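Local structure of eukaryotic translation initiation factor 2A (Schizosaccharomyces pombe, 3WJ9) at residues V372-I383 and Y395-A404. The protein probably directs methionyl-tRNAi to 40S ribosomal subunits in early translation of a few specific mRNAs, and is represented here by its beta-propeller part. Residues are numbered along the deposited sequence; the frame is centred on the assembly and turned at random.
Sequences VTSPRLRVDNSI and YEEFNELYQA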
loop_
_atom_site.group_PDB
_atom_site.type_symbol
_atom_site.label_atom_id
_atom_site.label_comp_id
_atom_site.label_asym_id
_atom_site.label_seq_id
_atom_site.Cartn_x
_atom_site.Cartn_y
_atom_site.Cartn_z
ATOM N N VAL A 372 -2.763 17.632 4.131
ATOM C CA VAL A 372 -2.962 18.192 2.803
ATOM C C VAL A 372 -1.584 18.341 2.166
ATOM O O VAL A 372 -0.714 19.014 2.718
ATOM C CB VAL A 372 -3.699 19.544 2.856
ATOM C CG1 VAL A 372 -3.787 20.154 1.473
ATOM C CG2 VAL A 372 -5.090 19.364 3.451
ATOM N N THR A 373 -1.381 17.700 1.018
ATOM C CA THR A 373 -0.033 17.548 0.477
ATOM C C THR A 373 0.184 18.128 -0.924
ATOM O O THR A 373 -0.733 18.213 -1.738
ATOM C CB THR A 373 0.375 16.057 0.442
ATOM O OG1 THR A 373 -0.522 15.329 -0.406
ATOM C CG2 THR A 373 0.338 15.461 1.841
ATOM N N SER A 374 1.429 18.521 -1.171
ATOM C CA SER A 374 1.912 18.949 -2.478
ATOM C C SER A 374 2.649 17.755 -3.090
ATOM O O SER A 374 3.202 16.941 -2.353
ATOM C CB SER A 374 2.826 20.174 -2.326
ATOM O OG SER A 374 3.306 20.663 -3.567
ATOM N N PRO A 375 2.646 17.622 -4.428
ATOM C CA PRO A 375 2.039 18.504 -5.428
ATOM C C PRO A 375 0.574 18.200 -5.745
ATOM O O PRO A 375 0.046 18.766 -6.700
ATOM C CB PRO A 375 2.911 18.263 -6.660
ATOM C CG PRO A 375 3.307 16.840 -6.539
ATOM C CD PRO A 375 3.442 16.554 -5.062
ATOM N N ARG A 376 -0.074 17.337 -4.966
ATOM C CA ARG A 376 -1.505 17.106 -5.152
ATOM C C ARG A 376 -2.268 18.381 -4.793
ATOM O O ARG A 376 -3.405 18.581 -5.221
ATOM C CB ARG A 376 -1.992 15.920 -4.312
ATOM C CG ARG A 376 -3.416 15.490 -4.631
ATOM C CD ARG A 376 -3.802 14.205 -3.919
ATOM N NE ARG A 376 -5.222 13.908 -4.080
ATOM C CZ ARG A 376 -5.843 12.879 -3.511
ATOM N NH1 ARG A 376 -5.173 12.040 -2.735
ATOM N NH2 ARG A 376 -7.138 12.691 -3.719
ATOM N N LEU A 377 -1.624 19.244 -4.011
ATOM C CA LEU A 377 -2.150 20.574 -3.727
ATOM C C LEU A 377 -1.032 21.535 -3.328
ATOM O O LEU A 377 -0.247 21.247 -2.428
ATOM C CB LEU A 377 -3.204 20.518 -2.625
ATOM C CG LEU A 377 -4.230 21.644 -2.744
ATOM C CD1 LEU A 377 -5.077 21.443 -3.992
ATOM C CD2 LEU A 377 -5.095 21.737 -1.509
ATOM N N ARG A 378 -0.971 22.684 -3.995
ATOM C CA ARG A 378 0.110 23.639 -3.768
ATOM C C ARG A 378 -0.286 24.747 -2.795
ATOM O O ARG A 378 0.427 25.741 -2.653
ATOM C CB ARG A 378 0.569 24.249 -5.096
ATOM C CG ARG A 378 0.782 23.225 -6.201
ATOM C CD ARG A 378 1.816 23.698 -7.206
ATOM N NE ARG A 378 3.146 23.764 -6.608
ATOM C CZ ARG A 378 3.968 22.725 -6.496
ATOM N NH1 ARG A 378 3.600 21.534 -6.946
ATOM N NH2 ARG A 378 5.158 22.877 -5.932
ATOM N N VAL A 379 -1.423 24.573 -2.127
ATOM C CA VAL A 379 -1.891 25.542 -1.142
ATOM C C VAL A 379 -2.451 24.851 0.104
ATOM O O VAL A 379 -3.003 23.754 0.018
ATOM C CB VAL A 379 -2.973 26.476 -1.738
ATOM C CG1 VAL A 379 -2.351 27.474 -2.710
ATOM C CG2 VAL A 379 -4.068 25.668 -2.419
ATOM N N ASP A 380 -2.276 25.498 1.255
ATOM C CA ASP A 380 -2.855 25.060 2.530
ATOM C C ASP A 380 -2.341 23.706 3.027
ATOM O O ASP A 380 -3.099 22.926 3.601
ATOM C CB ASP A 380 -4.383 25.008 2.423
ATOM C CG ASP A 380 -4.994 26.363 2.130
ATOM O OD1 ASP A 380 -4.255 27.258 1.668
ATOM O OD2 ASP A 380 -6.211 26.533 2.353
ATOM N N ASN A 381 -1.056 23.433 2.823
ATOM C CA ASN A 381 -0.465 22.188 3.308
ATOM C C ASN A 381 -0.371 22.160 4.832
ATOM O O ASN A 381 0.049 23.135 5.454
ATOM C CB ASN A 381 0.920 21.975 2.693
ATOM C CG ASN A 381 0.856 21.677 1.208
ATOM O OD1 ASN A 381 1.673 22.163 0.428
ATOM N ND2 ASN A 381 -0.125 20.877 0.810
ATOM N N SER A 382 -0.760 21.037 5.432
ATOM C CA SER A 382 -0.817 20.948 6.888
ATOM C C SER A 382 -0.852 19.517 7.424
ATOM O O SER A 382 -0.963 18.552 6.665
ATOM C CB SER A 382 -2.041 21.708 7.403
ATOM O OG SER A 382 -3.240 21.067 6.998
ATOM N N ILE A 383 -0.741 19.401 8.746
ATOM C CA ILE A 383 -0.931 18.138 9.455
ATOM C C ILE A 383 -1.914 18.345 10.602
ATOM O O ILE A 383 -1.822 19.333 11.330
ATOM C CB ILE A 383 0.390 17.578 10.028
ATOM C CG1 ILE A 383 1.376 17.245 8.912
ATOM C CG2 ILE A 383 0.130 16.331 10.860
ATOM C CD1 ILE A 383 2.697 16.700 9.418
ATOM N N TYR A 395 -2.032 20.324 15.371
ATOM C CA TYR A 395 -2.181 20.983 14.083
ATOM C C TYR A 395 -0.925 21.776 13.771
ATOM O O TYR A 395 -0.351 22.427 14.645
ATOM C CB TYR A 395 -3.399 21.906 14.056
ATOM C CG TYR A 395 -3.534 22.669 12.756
ATOM C CD1 TYR A 395 -4.156 22.093 11.656
ATOM C CD2 TYR A 395 -3.041 23.962 12.626
ATOM C CE1 TYR A 395 -4.281 22.781 10.466
ATOM C CE2 TYR A 395 -3.161 24.656 11.441
ATOM C CZ TYR A 395 -3.782 24.063 10.364
ATOM O OH TYR A 395 -3.905 24.756 9.181
ATOM N N GLU A 396 -0.517 21.736 12.511
ATOM C CA GLU A 396 0.733 22.345 12.104
ATOM C C GLU A 396 0.649 22.802 10.655
ATOM O O GLU A 396 0.277 22.030 9.775
ATOM C CB GLU A 396 1.877 21.351 12.317
ATOM C CG GLU A 396 3.265 21.874 12.049
ATOM C CD GLU A 396 4.341 21.028 12.708
ATOM O OE1 GLU A 396 4.226 20.760 13.920
ATOM O OE2 GLU A 396 5.272 20.588 12.000
ATOM N N GLU A 397 0.983 24.066 10.419
ATOM C CA GLU A 397 0.886 24.654 9.091
ATOM C C GLU A 397 2.192 24.486 8.326
ATOM O O GLU A 397 3.272 24.686 8.876
ATOM C CB GLU A 397 0.521 26.138 9.192
ATOM C CG GLU A 397 0.324 26.839 7.858
ATOM C CD GLU A 397 0.336 28.348 7.997
ATOM O OE1 GLU A 397 -0.283 29.033 7.156
ATOM O OE2 GLU A 397 0.975 28.852 8.945
ATOM N N PHE A 398 2.087 24.113 7.055
ATOM C CA PHE A 398 3.255 23.988 6.192
ATOM C C PHE A 398 3.092 24.835 4.936
ATOM O O PHE A 398 1.975 25.182 4.554
ATOM C CB PHE A 398 3.491 22.526 5.797
ATOM C CG PHE A 398 3.825 21.623 6.953
ATOM C CD1 PHE A 398 2.822 21.042 7.710
ATOM C CD2 PHE A 398 5.143 21.346 7.271
ATOM C CE1 PHE A 398 3.127 20.209 8.767
ATOM C CE2 PHE A 398 5.455 20.514 8.326
ATOM C CZ PHE A 398 4.444 19.943 9.075
ATOM N N ASN A 399 4.209 25.175 4.301
ATOM C CA ASN A 399 4.168 25.811 2.989
ATOM C C ASN A 399 4.043 24.751 1.905
ATOM O O ASN A 399 3.086 24.745 1.133
ATOM C CB ASN A 399 5.414 26.670 2.750
ATOM C CG ASN A 399 5.485 27.212 1.333
ATOM O OD1 ASN A 399 6.121 26.620 0.461
ATOM N ND2 ASN A 399 4.828 28.343 1.097
ATOM N N GLU A 400 5.015 23.845 1.862
ATOM C CA GLU A 400 4.976 22.734 0.922
ATOM C C GLU A 400 5.290 21.415 1.621
ATOM O O GLU A 400 6.440 20.981 1.674
ATOM C CB GLU A 400 5.952 22.973 -0.230
ATOM C CG GLU A 400 5.634 22.181 -1.485
ATOM C CD GLU A 400 6.508 22.572 -2.658
ATOM O OE1 GLU A 400 7.622 23.083 -2.425
ATOM O OE2 GLU A 400 6.078 22.374 -3.814
ATOM N N LEU A 401 4.252 20.789 2.167
ATOM C CA LEU A 401 4.384 19.487 2.810
ATOM C C LEU A 401 4.212 18.373 1.784
ATOM O O LEU A 401 3.354 18.455 0.905
ATOM C CB LEU A 401 3.359 19.332 3.935
ATOM C CG LEU A 401 3.301 17.964 4.619
ATOM C CD1 LEU A 401 4.551 17.715 5.452
ATOM C CD2 LEU A 401 2.047 17.831 5.466
ATOM N N TYR A 402 5.027 17.330 1.900
ATOM C CA TYR A 402 5.028 16.264 0.909
ATOM C C TYR A 402 4.353 14.987 1.410
ATOM O O TYR A 402 3.480 14.442 0.741
ATOM C CB TYR A 402 6.460 15.981 0.457
ATOM C CG TYR A 402 7.073 17.153 -0.276
ATOM C CD1 TYR A 402 6.324 17.882 -1.190
ATOM C CD2 TYR A 402 8.391 17.532 -0.058
ATOM C CE1 TYR A 402 6.867 18.951 -1.870
ATOM C CE2 TYR A 402 8.944 18.605 -0.742
ATOM C CZ TYR A 402 8.175 19.312 -1.643
ATOM O OH TYR A 402 8.709 20.382 -2.324
ATOM N N GLN A 403 4.756 14.506 2.581
ATOM C CA GLN A 403 4.106 13.345 3.177
ATOM C C GLN A 403 4.158 13.385 4.700
ATOM O O GLN A 403 5.002 14.058 5.299
ATOM C CB GLN A 403 4.738 12.043 2.680
ATOM C CG GLN A 403 6.269 12.013 2.695
ATOM C CD GLN A 403 6.852 11.063 1.659
ATOM O OE1 GLN A 403 6.672 11.235 0.452
ATOM N NE2 GLN A 403 7.565 10.053 2.135
ATOM N N ALA A 404 3.236 12.653 5.310
ATOM C CA ALA A 404 3.119 12.558 6.757
ATOM C C ALA A 404 2.352 11.288 7.097
ATOM O O ALA A 404 1.212 11.119 6.672
ATOM C CB ALA A 404 2.415 13.784 7.323
#
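The outer hairpin of a four-stranded propeller blade, strands 382-387 and 392-397, meets the chain that crosses to strand 401-406 of the neighbouring sheet. I383 and E396 form an antiparallel hydrogen-bonded pair: I383 N reaches E396 O at 3.0 Å, and E396 N returns to I383 O. F398 N then bonds N381 O at 2.8 Å. After the turn at N399 and E400, strand 401-406 begins, and S374 N donates to L401 O at 2.8 Å, nearly straight (176°).

The N381 side chain bridges V372 and L377 to L401. N381 CB packs on L401 CB. With CG anti to the carbonyl carbon (chi1 -69°), the amide lies between the 372-377 backbone and the turn at N399-L401. ND2 donates to V372 O (2.7 Å), from above the carbonyl plane, and to L377 O. OD1 accepts a weak bond from L401 N (3.4 Å). Replacing N381 by alanine would probably leave V372 O and L377 O without this donor and L401 N without its weak acceptor.

I383 CG1 touches F398 CE1 obliquely and L401 CD2 at 3.6 Å, while CD1 meets A404 CB. L401 CD1 sits over the centre of one F398 ring face. Y9 and S11 of strand 6-11 adjoin this cluster. Backbone bonds and a buried amide thus hold the polar turn, while apolar side chains join the blade to the next sheet.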